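Local coordinates for protein putative thiol-disulfide isomerase or thioredoxin (Salmonella enterica subsp. enterica serovar Typhimurium, PDB 3L9V) that probably catalyses thiol-disulfide exchange, as a DsbA-like oxidoreductase of the thioredoxin fold that introduces or reshuffles disulfide bonds in other proteins, at residues Ala17-Phe22 against Lys139-Arg144; Ala31-Gln34 against Val38-Ala41; Met52-Val57 against Val82-Phe87; Leu67-Ala72 against Arg120-Pro125; Val106-Ser109 against Ser114-Glu117. One frame throughout, in Å; residues are numbered along the deposited sequence. Where two conformers were deposited one is given.

Contact 1: residues Ala17-Phe22 against Lys139-Arg144; sequences AVVEFF and KEYGVR
F21 on strand 18-22 and V143, just beyond helix 125-140, bring the two backbones closest, with their CA atoms 7.7 Å apart, so side chains fill the gap. The helix ends in a Schellman motif: G142 takes a positive phi of 67°, and its N bonds back to K139 O at 3.2 Å. This turn sets Y141 and V143, on its two flanks, both facing the strand. The ring of F21 is the centre of the contact. V143 lays CG2 over the middle of one face, 3.6 Å from the ring centroid and almost on the ring normal, a CH-pi contact. V143 CG2 stands anti to its own carbonyl carbon, which directs this methyl, rather than CG1, at the ring. Y141 meets the same phenyl at its rim: F21 CZ lies 3.6 Å from Y141 CD1, and F21 turns its edge toward the tyrosine face in an offset edge-to-face pair, planes at 60°. Two residues earlier on the strand, V19 CG2 touches the far end of the tyrosine, 3.5 Å from Y141 OH. All four side chains are buried. Y55 of strand 52-56 and Y150 of strand 148-151 extend the aromatic cluster, F21 meeting the first and Y141 the second. The end of helix 125-140 and the loop toward strand 148-151 thus cover the F21 and V19 side of strand 18-22, consistent with the layered helix-on-sheet build of a DsbA-like thioredoxin fold.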
# COMPACT_ATOMS: atom_id res chain seq x y z
N ALA A 17 -9.93 -7.41 -5.27
CA ALA A 17 -10.82 -6.44 -5.90
C ALA A 17 -10.17 -5.09 -6.06
O ALA A 17 -10.35 -4.41 -7.08
CB ALA A 17 -12.11 -6.29 -5.12
N VAL A 18 -9.44 -4.67 -5.03
CA VAL A 18 -8.61 -3.47 -5.14
C VAL A 18 -7.20 -3.77 -4.66
O VAL A 18 -7.00 -4.42 -3.63
CB VAL A 18 -9.18 -2.27 -4.33
CG1 VAL A 18 -8.30 -1.04 -4.53
CG2 VAL A 18 -10.59 -1.95 -4.76
N VAL A 19 -6.24 -3.31 -5.43
CA VAL A 19 -4.83 -3.40 -5.06
C VAL A 19 -4.25 -2.00 -5.13
O VAL A 19 -4.49 -1.27 -6.09
CB VAL A 19 -4.08 -4.30 -6.04
CG1 VAL A 19 -2.57 -4.22 -5.81
CG2 VAL A 19 -4.59 -5.75 -5.95
N GLU A 20 -3.51 -1.61 -4.10
CA GLU A 20 -2.77 -0.34 -4.12
C GLU A 20 -1.26 -0.53 -3.87
O GLU A 20 -0.84 -1.02 -2.83
CB GLU A 20 -3.37 0.64 -3.12
CG GLU A 20 -2.61 1.94 -3.03
CD GLU A 20 -3.16 2.91 -1.99
OE1 GLU A 20 -4.31 2.75 -1.52
OE2 GLU A 20 -2.41 3.84 -1.64
N PHE A 21 -0.44 -0.18 -4.86
CA PHE A 21 1.00 -0.13 -4.65
C PHE A 21 1.33 1.24 -4.08
O PHE A 21 0.85 2.27 -4.60
CB PHE A 21 1.75 -0.38 -5.96
CG PHE A 21 1.65 -1.80 -6.47
CD1 PHE A 21 0.50 -2.24 -7.12
CD2 PHE A 21 2.69 -2.70 -6.28
CE1 PHE A 21 0.40 -3.54 -7.61
CE2 PHE A 21 2.59 -4.03 -6.75
CZ PHE A 21 1.44 -4.44 -7.42
N PHE A 22 2.13 1.25 -3.01
CA PHE A 22 2.41 2.48 -2.27
C PHE A 22 3.83 2.43 -1.74
O PHE A 22 4.48 1.38 -1.78
CB PHE A 22 1.42 2.67 -1.09
CG PHE A 22 1.76 1.81 0.16
CD1 PHE A 22 1.58 0.42 0.15
CD2 PHE A 22 2.28 2.39 1.30
CE1 PHE A 22 1.90 -0.36 1.27
CE2 PHE A 22 2.60 1.63 2.43
CZ PHE A 22 2.40 0.25 2.42
N LYS A 139 5.85 -6.09 -11.26
CA LYS A 139 6.10 -6.26 -12.68
C LYS A 139 4.85 -6.67 -13.46
O LYS A 139 4.64 -6.18 -14.57
CB LYS A 139 7.26 -7.23 -12.94
CG LYS A 139 8.56 -6.84 -12.24
CD LYS A 139 9.72 -7.73 -12.67
CE LYS A 139 9.37 -9.20 -12.52
NZ LYS A 139 10.47 -10.08 -13.03
N GLU A 140 3.99 -7.50 -12.87
CA GLU A 140 2.78 -7.98 -13.54
C GLU A 140 1.74 -6.89 -13.76
O GLU A 140 1.06 -6.88 -14.77
CB GLU A 140 2.15 -9.14 -12.77
CG GLU A 140 3.02 -10.41 -12.73
CD GLU A 140 2.33 -11.56 -12.03
OE1 GLU A 140 1.08 -11.55 -11.92
OE2 GLU A 140 3.03 -12.48 -11.58
N TYR A 141 1.62 -5.99 -12.79
CA TYR A 141 0.66 -4.90 -12.86
C TYR A 141 1.22 -3.76 -13.70
O TYR A 141 0.52 -2.79 -13.97
CB TYR A 141 0.31 -4.36 -11.47
CG TYR A 141 -0.73 -5.17 -10.75
CD1 TYR A 141 -0.37 -6.24 -9.95
CD2 TYR A 141 -2.09 -4.87 -10.87
CE1 TYR A 141 -1.31 -6.99 -9.31
CE2 TYR A 141 -3.04 -5.61 -10.22
CZ TYR A 141 -2.64 -6.68 -9.44
OH TYR A 141 -3.55 -7.45 -8.77
N GLY A 142 2.49 -3.85 -14.07
CA GLY A 142 3.12 -2.80 -14.86
C GLY A 142 3.26 -1.50 -14.08
O GLY A 142 3.08 -0.42 -14.64
N VAL A 143 3.59 -1.59 -12.80
CA VAL A 143 3.59 -0.40 -11.94
C VAL A 143 4.65 0.61 -12.35
O VAL A 143 5.77 0.24 -12.65
CB VAL A 143 3.81 -0.76 -10.46
CG1 VAL A 143 3.80 0.50 -9.59
CG2 VAL A 143 2.71 -1.70 -10.02
N ARG A 144 4.29 1.89 -12.34
CA ARG A 144 5.22 2.94 -12.78
C ARG A 144 5.51 3.98 -11.69
O ARG A 144 6.37 4.84 -11.85
CB ARG A 144 4.63 3.66 -14.00
CG ARG A 144 4.51 2.77 -15.24
CD ARG A 144 4.05 3.55 -16.46
NE ARG A 144 2.60 3.68 -16.52
CZ ARG A 144 1.93 4.80 -16.28
NH1 ARG A 144 2.59 5.91 -15.97
NH2 ARG A 144 0.60 4.81 -16.35

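Contact 2: residues Ala31-Gln34 against Val38-Ala41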
# COMPACT_ATOMS: atom_id res chain seq x y z
N ALA A 31 -0.97 10.86 2.12
CA ALA A 31 -2.27 11.52 2.09
C ALA A 31 -3.43 10.53 1.91
O ALA A 31 -4.44 10.61 2.63
CB ALA A 31 -2.30 12.63 1.00
N PHE A 32 -3.32 9.60 0.97
CA PHE A 32 -4.43 8.66 0.75
C PHE A 32 -4.73 7.84 2.02
O PHE A 32 -5.89 7.59 2.36
CB PHE A 32 -4.14 7.68 -0.40
CG PHE A 32 -4.39 8.24 -1.76
CD1 PHE A 32 -4.50 9.61 -1.97
CD2 PHE A 32 -4.51 7.39 -2.85
CE1 PHE A 32 -4.72 10.12 -3.24
CE2 PHE A 32 -4.74 7.90 -4.13
CZ PHE A 32 -4.84 9.26 -4.32
N SER A 33 -3.67 7.40 2.69
CA SER A 33 -3.82 6.46 3.79
C SER A 33 -4.20 7.18 5.08
O SER A 33 -5.09 6.75 5.81
CB SER A 33 -2.50 5.71 4.01
OG SER A 33 -2.47 5.07 5.27
N GLN A 34 -3.51 8.29 5.36
CA GLN A 34 -3.50 8.85 6.71
C GLN A 34 -4.23 10.19 6.90
O GLN A 34 -4.73 10.44 7.99
CB GLN A 34 -2.04 9.00 7.18
CG GLN A 34 -1.26 7.69 7.20
CD GLN A 34 -1.81 6.72 8.22
OE1 GLN A 34 -1.62 7.06 9.49
NE2 GLN A 34 -2.42 5.69 7.89
N VAL A 38 -8.82 8.56 1.70
CA VAL A 38 -9.10 7.96 0.40
C VAL A 38 -9.09 6.42 0.50
O VAL A 38 -10.01 5.77 0.02
CB VAL A 38 -8.12 8.47 -0.68
CG1 VAL A 38 -8.26 7.69 -1.97
CG2 VAL A 38 -8.33 9.98 -0.93
N ASP A 39 -8.06 5.84 1.12
CA ASP A 39 -8.05 4.40 1.35
C ASP A 39 -9.35 3.95 2.04
O ASP A 39 -10.00 2.97 1.65
CB ASP A 39 -6.83 3.96 2.17
CG ASP A 39 -5.55 3.87 1.34
OD1 ASP A 39 -5.59 4.20 0.13
OD2 ASP A 39 -4.50 3.46 1.89
N GLN A 40 -9.76 4.68 3.07
CA GLN A 40 -10.96 4.31 3.82
C GLN A 40 -12.22 4.44 2.96
O GLN A 40 -13.08 3.57 2.99
CB GLN A 40 -11.06 5.16 5.08
CG GLN A 40 -12.35 5.07 5.83
CD GLN A 40 -12.48 6.18 6.89
OE1 GLN A 40 -11.47 6.63 7.45
NE2 GLN A 40 -13.71 6.61 7.16
N ALA A 41 -12.33 5.52 2.20
CA ALA A 41 -13.47 5.70 1.30
C ALA A 41 -13.54 4.56 0.26
O ALA A 41 -14.62 4.14 -0.13
CB ALA A 41 -13.41 7.07 0.61
O HOH W 1 -7.72 6.38 4.26
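F32 and D39 are joined by a backbone hydrogen bond: D39 N donates to F32 O at 3.1 Å, nearly straight at 170°. A water donates a hydrogen bond to F32 O and accepts one from Q40 N, both at 2.9 Å. This carbonyl therefore ties the end of helix 27-35 to the first turn of helix 38-43 both directly and through solvent. The apolar part is F32 against V38. V38 CG1 sits over one face of the phenyl ring, 3.9 Å from its centroid and shifted toward the rim, while V38 CG2 approaches CD1 of the same ring. Among the polar side chains, the D39 carboxylate folds back over the preceding helix, with D39 OD2 3.7 Å from S33 CB and OD1 near F32 CB. The main partner of D39 OD2 is K54 in a salt bridge, whereas OD1 lies close to the like-charged carboxylate of E20. S33 OG accepts from Q34 NE2 at 2.7 Å, with the oxygen in the amide plane of Q34, and has a weak hydrogen bond with E84 OE2. The last turn of helix 27-35 and the first of helix 38-43 pack between helices 167-182 and 80-93 and reach strand 52-56: F32 and V38 face Y174 of helix 167-182, S33 and Q34 lie against F88 of helix 80-93, and D39 touches M52 of the strand.

Contact 3: residues Met52-Val57 against Val82-Phe87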
# COMPACT_ATOMS: atom_id res chain seq x y z
N MSE A 52 -9.33 -5.14 -0.31
CA MSE A 52 -8.32 -4.22 -0.76
C MSE A 52 -7.04 -4.68 -0.12
O MSE A 52 -6.99 -4.87 1.09
CB MSE A 52 -8.61 -2.79 -0.28
CG MSE A 52 -7.48 -1.81 -0.59
SE MSE A 52 -7.99 0.02 -0.11
CE MSE A 52 -6.59 1.07 -0.91
N VAL A 53 -6.00 -4.83 -0.93
CA VAL A 53 -4.68 -5.23 -0.48
C VAL A 53 -3.65 -4.19 -0.90
O VAL A 53 -3.72 -3.67 -2.01
CB VAL A 53 -4.29 -6.59 -1.09
CG1 VAL A 53 -3.00 -7.07 -0.52
CG2 VAL A 53 -5.40 -7.62 -0.81
N LYS A 54 -2.69 -3.89 -0.01
CA LYS A 54 -1.63 -2.94 -0.31
C LYS A 54 -0.27 -3.60 -0.36
O LYS A 54 0.11 -4.42 0.49
CB LYS A 54 -1.61 -1.77 0.71
CG LYS A 54 -2.94 -1.08 0.84
CD LYS A 54 -2.82 0.18 1.68
CE LYS A 54 -1.94 1.22 1.01
NZ LYS A 54 -1.92 2.54 1.70
N TYR A 55 0.48 -3.21 -1.37
CA TYR A 55 1.79 -3.71 -1.56
C TYR A 55 2.76 -2.56 -1.59
O TYR A 55 2.52 -1.57 -2.26
CB TYR A 55 1.89 -4.43 -2.90
CG TYR A 55 0.94 -5.60 -3.06
CD1 TYR A 55 0.92 -6.63 -2.13
CD2 TYR A 55 0.13 -5.70 -4.19
CE1 TYR A 55 0.07 -7.73 -2.30
CE2 TYR A 55 -0.72 -6.79 -4.37
CZ TYR A 55 -0.74 -7.80 -3.43
OH TYR A 55 -1.58 -8.86 -3.60
N HIS A 56 3.88 -2.74 -0.90
CA HIS A 56 4.94 -1.74 -0.83
C HIS A 56 5.93 -1.86 -1.98
O HIS A 56 6.23 -2.96 -2.45
CB HIS A 56 5.68 -1.83 0.52
CG HIS A 56 6.43 -0.58 0.85
ND1 HIS A 56 7.78 -0.42 0.60
CD2 HIS A 56 6.01 0.60 1.37
CE1 HIS A 56 8.15 0.79 0.96
NE2 HIS A 56 7.10 1.43 1.44
N VAL A 57 6.43 -0.72 -2.45
CA VAL A 57 7.36 -0.71 -3.57
C VAL A 57 8.73 -0.27 -3.06
O VAL A 57 8.84 0.60 -2.20
CB VAL A 57 6.89 0.20 -4.74
CG1 VAL A 57 5.40 -0.03 -5.06
CG2 VAL A 57 7.17 1.64 -4.46
N VAL A 82 -1.67 -1.52 12.04
CA VAL A 82 -0.80 -0.77 12.95
C VAL A 82 0.53 -0.40 12.30
O VAL A 82 1.10 0.66 12.57
CB VAL A 82 -0.53 -1.52 14.29
CG1 VAL A 82 -1.82 -1.72 15.03
CG2 VAL A 82 0.15 -2.88 14.02
N ILE A 83 1.03 -1.28 11.45
CA ILE A 83 2.32 -1.01 10.81
C ILE A 83 2.22 0.19 9.85
O ILE A 83 3.13 1.00 9.76
CB ILE A 83 2.85 -2.26 10.07
CG1 ILE A 83 3.26 -3.31 11.11
CG2 ILE A 83 4.02 -1.92 9.20
CD1 ILE A 83 4.29 -2.75 12.11
N GLU A 84 1.09 0.33 9.17
CA GLU A 84 0.96 1.38 8.16
C GLU A 84 0.97 2.75 8.84
O GLU A 84 1.70 3.65 8.44
CB GLU A 84 -0.32 1.20 7.33
CG GLU A 84 -0.38 2.14 6.13
CD GLU A 84 -1.59 1.89 5.22
OE1 GLU A 84 -2.45 1.04 5.54
OE2 GLU A 84 -1.68 2.56 4.18
N LYS A 85 0.17 2.87 9.89
CA LYS A 85 0.09 4.05 10.71
C LYS A 85 1.45 4.35 11.32
O LYS A 85 1.91 5.49 11.30
CB LYS A 85 -0.95 3.84 11.81
CG LYS A 85 -1.42 5.13 12.45
CD LYS A 85 -2.70 4.95 13.25
NZ LYS A 85 -4.18 6.08 14.96
N ALA A 86 2.12 3.32 11.84
CA ALA A 86 3.42 3.53 12.48
C ALA A 86 4.52 4.05 11.54
O ALA A 86 5.28 4.96 11.91
CB ALA A 86 3.89 2.26 13.19
N PHE A 87 4.62 3.48 10.33
CA PHE A 87 5.67 3.89 9.41
C PHE A 87 5.42 5.26 8.74
O PHE A 87 6.38 5.97 8.40
CB PHE A 87 5.95 2.81 8.37
CG PHE A 87 6.84 1.69 8.89
CD1 PHE A 87 8.09 1.96 9.39
CD2 PHE A 87 6.42 0.38 8.83
CE1 PHE A 87 8.91 0.93 9.84
CE2 PHE A 87 7.22 -0.65 9.30
CZ PHE A 87 8.46 -0.38 9.80
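K54 and E84 make this contact alone, and its substance is electrostatic. K54 NZ donates to E84 OE2 in a salt bridge modelled at 2.5 Å, a very short separation whose exact value deserves caution at this resolution. The backbones stay well apart, the CA atoms of K54 and E84 being 9.9 Å from each other, so two long side chains span the gap and cross at about a right angle. E84 runs extended beyond CG, its CG anti to the backbone N (chi1 -171°), and carries its carboxylate straight out from helix 80-93. K54 instead bends at chi3, 66°, which turns the ammonium toward OE2. Beyond the charged pair, the lysine methylenes merely lie near the same oxygen: K54 CE is 3.5 Å from E84 OE2, and K54 CD 3.6 Å. K54 NZ also has a salt bridge to D39 OD2, which means that one buried ammonium is shared by two carboxylates, and its charge lies against the F22 ring in a cation-pi contact. Thus the ammonium joins strand 52-56, an outermost strand of the sheet, to helix 80-93 of the helical part and to helix 38-43. Strand 18-22 lies parallel beside strand 52-56, W71 of helix 64-77 binds the K54 carbonyl, and E84 also touches D39.

Contact 4: residues Leu67-Ala72 against Arg120-Pro125; sequences LTRAWA and RSIKSP
R69 NH1 is engaged by two acceptors: across the contact it donates to I122 O at 2.9 Å with an N-H...O angle of 159°, and it also bonds N128 OD1 on helix 125-140. The bond to I122 is well aligned at both ends: the donor lies in the carbonyl plane, and the oxygen lies only 2° out of the guanidinium plane, at its edge. R69 gets there by leaving helix 64-77 extended, CG anti to the backbone N, and then bending at chi3 (-75°), which brings the edge of the guanidinium to the carbonyl oxygen. Beneath the polar bond the aliphatic parts lie against each other: R69 CG meets I122 CG1 at 3.9 Å, and I122 CD1 reaches over the helix backbone to A70 CA at 4.0 Å. The I122 carbonyl belongs to a type I turn from S121 to S124, placed between helix 115-121 and helix 125-140. There S121 O accepts from two donors, S124 N at 2.9 Å and S124 OG at 2.7 Å. S124 is also the N-cap of the following helix, its OG receiving V127 N. NH1 thus serves two neutral acceptors, a backbone carbonyl and an amide, and these two bonds are not salt bridges. With one hydrogen bond laid over a small apolar patch, this partly buried contact fastens the turn between two helices to the side of helix 64-77.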
# COMPACT_ATOMS: atom_id res chain seq x y z
N LEU A 67 11.85 -1.42 3.97
CA LEU A 67 10.43 -1.20 4.21
C LEU A 67 9.58 -2.29 3.53
O LEU A 67 8.69 -2.84 4.15
CB LEU A 67 10.04 0.21 3.76
CG LEU A 67 10.68 1.27 4.71
CD1 LEU A 67 10.58 2.64 4.11
CD2 LEU A 67 9.99 1.25 6.07
N THR A 68 9.86 -2.60 2.27
CA THR A 68 9.12 -3.67 1.58
C THR A 68 9.16 -5.00 2.35
O THR A 68 8.17 -5.69 2.44
CB THR A 68 9.64 -3.88 0.12
OG1 THR A 68 9.36 -2.71 -0.66
CG2 THR A 68 8.99 -5.14 -0.58
N ARG A 69 10.31 -5.34 2.90
CA ARG A 69 10.47 -6.57 3.68
C ARG A 69 9.74 -6.42 4.99
O ARG A 69 9.10 -7.35 5.44
CB ARG A 69 11.95 -6.90 3.90
CG ARG A 69 12.24 -8.20 4.72
CD ARG A 69 13.71 -8.63 4.58
NE ARG A 69 13.97 -9.22 3.28
CZ ARG A 69 13.75 -10.50 2.98
NH1 ARG A 69 13.28 -11.33 3.91
NH2 ARG A 69 13.99 -10.96 1.76
N ALA A 70 9.81 -5.23 5.60
CA ALA A 70 9.10 -4.98 6.84
C ALA A 70 7.59 -5.11 6.61
O ALA A 70 6.88 -5.71 7.42
CB ALA A 70 9.44 -3.59 7.38
N TRP A 71 7.12 -4.57 5.47
CA TRP A 71 5.72 -4.71 5.10
C TRP A 71 5.33 -6.18 4.82
O TRP A 71 4.24 -6.62 5.16
CB TRP A 71 5.44 -3.86 3.85
CG TRP A 71 3.99 -3.77 3.53
CD1 TRP A 71 3.34 -4.37 2.47
CD2 TRP A 71 2.99 -3.04 4.25
NE1 TRP A 71 1.99 -4.07 2.52
CE2 TRP A 71 1.76 -3.24 3.59
CE3 TRP A 71 3.01 -2.24 5.41
CZ2 TRP A 71 0.56 -2.65 4.02
CZ3 TRP A 71 1.83 -1.67 5.85
CH2 TRP A 71 0.62 -1.87 5.16
N ALA A 72 6.21 -6.89 4.14
CA ALA A 72 6.00 -8.32 3.93
C ALA A 72 5.78 -9.00 5.29
O ALA A 72 4.93 -9.87 5.44
CB ALA A 72 7.23 -8.91 3.20
N ARG A 120 14.51 -13.12 13.68
CA ARG A 120 14.30 -14.44 13.09
C ARG A 120 13.23 -14.38 12.02
O ARG A 120 13.30 -15.07 11.00
CB ARG A 120 13.92 -15.47 14.17
CG ARG A 120 15.08 -15.86 15.08
CD ARG A 120 14.68 -16.95 16.10
NE ARG A 120 13.49 -16.62 16.89
CZ ARG A 120 13.51 -16.04 18.10
NH1 ARG A 120 14.64 -15.67 18.66
NH2 ARG A 120 12.37 -15.79 18.73
N SER A 121 12.23 -13.55 12.25
CA SER A 121 11.07 -13.55 11.39
C SER A 121 11.31 -12.77 10.11
O SER A 121 10.85 -13.18 9.06
CB SER A 121 9.87 -12.97 12.13
OG SER A 121 9.39 -13.89 13.07
N ILE A 122 12.01 -11.65 10.23
CA ILE A 122 12.20 -10.72 9.10
C ILE A 122 12.82 -11.44 7.91
O ILE A 122 12.66 -11.02 6.75
CB ILE A 122 13.08 -9.51 9.51
CG1 ILE A 122 12.90 -8.33 8.53
CG2 ILE A 122 14.54 -9.92 9.67
CD1 ILE A 122 11.48 -7.69 8.62
N LYS A 123 13.52 -12.53 8.18
CA LYS A 123 14.21 -13.28 7.13
C LYS A 123 13.66 -14.70 6.95
O LYS A 123 14.28 -15.54 6.30
CB LYS A 123 15.72 -13.33 7.41
CG LYS A 123 16.12 -13.94 8.76
CD LYS A 123 17.62 -14.22 8.79
CE LYS A 123 18.02 -15.17 9.90
NZ LYS A 123 17.99 -14.50 11.23
N SER A 124 12.49 -14.95 7.54
CA SER A 124 11.80 -16.23 7.43
C SER A 124 11.40 -16.53 5.98
O SER A 124 11.17 -15.61 5.20
CB SER A 124 10.52 -16.20 8.28
OG SER A 124 9.65 -15.18 7.80
N PRO A 125 11.30 -17.82 5.62
CA PRO A 125 10.80 -18.19 4.30
C PRO A 125 9.48 -17.50 3.95
O PRO A 125 9.32 -17.02 2.82
CB PRO A 125 10.61 -19.70 4.41
CG PRO A 125 11.65 -20.13 5.39
CD PRO A 125 11.80 -18.98 6.38

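Contact 5: residues Val106-Ser109 against Ser114-Glu117; sequences VFMS and SRGE
The tight connection between helices 100-111 and 115-121, in the helical part of this DsbA-like protein, brings M108, a selenomethionine on the first helix, against R115 in the first turn of the second. The end of the M108 side chain does all the touching. Its methyl CE lies 3.6 Å from R115 N and 4.1 Å from both R115 CB and the S114 carbonyl carbon, while the selenium SE rests 3.8 Å from R115 CA. The chain stays extended through chi2 and bends at chi3 (52°), folding CE against the start of the second helix. M108 and S114 come closest in the backbone, with 6.5 Å between their CA atoms. S114 is the N-cap of helix 115-121: its OG accepts from E117 N at 3.2 Å with an angle of 156°, a capping bond that ties up an amide of the first turn. R115 offers the selenomethionine its backbone and CB, while its guanidinium leads away to a salt bridge with D119 further along the same helix. I113, in the connection, also touches M108, and nearby F107 and Y118 meet edge-to-face. Between the two segments themselves the contact is van der Waals packing. The capping bond and the R115-D119 pair belong to helix 115-121 itself, while M108, methionine in the native sequence, contributes non-directional packing at the surface.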
# COMPACT_ATOMS: atom_id res chain seq x y z
N VAL A 106 10.67 0.81 14.85
CA VAL A 106 9.28 1.21 14.68
C VAL A 106 8.36 -0.03 14.57
O VAL A 106 7.23 -0.01 15.04
CB VAL A 106 9.09 2.11 13.43
CG1 VAL A 106 7.61 2.26 13.11
CG2 VAL A 106 9.78 3.48 13.61
N PHE A 107 8.83 -1.09 13.93
CA PHE A 107 7.96 -2.27 13.75
C PHE A 107 7.69 -2.88 15.13
O PHE A 107 6.55 -3.18 15.47
CB PHE A 107 8.63 -3.29 12.82
CG PHE A 107 7.72 -4.42 12.39
CD1 PHE A 107 7.37 -5.43 13.28
CD2 PHE A 107 7.26 -4.49 11.09
CE1 PHE A 107 6.55 -6.48 12.88
CE2 PHE A 107 6.43 -5.53 10.67
CZ PHE A 107 6.06 -6.53 11.57
N MSE A 108 8.75 -3.04 15.92
CA MSE A 108 8.64 -3.61 17.27
C MSE A 108 7.76 -2.79 18.18
O MSE A 108 6.97 -3.32 18.94
CB MSE A 108 10.03 -3.73 17.92
CG MSE A 108 10.87 -4.81 17.31
SE MSE A 108 12.66 -4.69 18.03
CE MSE A 108 12.11 -4.70 19.93
N SER A 109 7.89 -1.47 18.10
CA SER A 109 7.08 -0.59 18.93
C SER A 109 5.60 -0.66 18.57
O SER A 109 4.74 -0.56 19.42
CB SER A 109 7.58 0.85 18.80
OG SER A 109 6.74 1.73 19.53
N SER A 114 9.17 -9.06 19.84
CA SER A 114 10.46 -8.92 20.51
C SER A 114 11.57 -8.79 19.49
O SER A 114 11.42 -9.17 18.31
CB SER A 114 10.72 -10.09 21.45
OG SER A 114 11.00 -11.28 20.74
N ARG A 115 12.68 -8.23 19.94
CA ARG A 115 13.89 -8.14 19.14
C ARG A 115 14.28 -9.47 18.49
O ARG A 115 14.52 -9.53 17.29
CB ARG A 115 15.05 -7.62 19.99
CG ARG A 115 16.38 -7.67 19.31
CD ARG A 115 16.41 -6.86 18.01
NE ARG A 115 17.76 -6.87 17.41
CZ ARG A 115 18.72 -5.99 17.69
NH1 ARG A 115 18.50 -5.01 18.55
NH2 ARG A 115 19.89 -6.08 17.11
N GLY A 116 14.34 -10.53 19.29
CA GLY A 116 14.72 -11.84 18.81
C GLY A 116 13.74 -12.44 17.80
O GLY A 116 14.14 -13.12 16.88
N GLU A 117 12.45 -12.20 18.00
CA GLU A 117 11.45 -12.70 17.06
C GLU A 117 11.50 -11.90 15.76
O GLU A 117 11.40 -12.47 14.66
CB GLU A 117 10.06 -12.65 17.67
CG GLU A 117 9.02 -13.39 16.84
CD GLU A 117 9.35 -14.87 16.68
OE1 GLU A 117 9.59 -15.54 17.71
OE2 GLU A 117 9.36 -15.36 15.53

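Contact 1 spans the longest loop and encloses the other four along the chain; contacts 2 and 3 follow in series, contact 4 crosses contact 3, and contact 5 is nested within contact 4. Contacts 1 and 3 share the sheet through neighbouring strands 18-22 and 52-56, their centres 14 Å apart. Contacts 2 and 3 meet in the D39-K54 salt bridge, a buried charged cluster near the probable CxxC site. From contact 3, K54 O and H56 reach W71 and T68 of contact 4 through hydrogen bonds, and I83 packs on F107 of contact 5. Contacts 4 and 5, 12 Å apart, share helix 115-121, so the series runs from the thioredoxin-like sheet into the helical part.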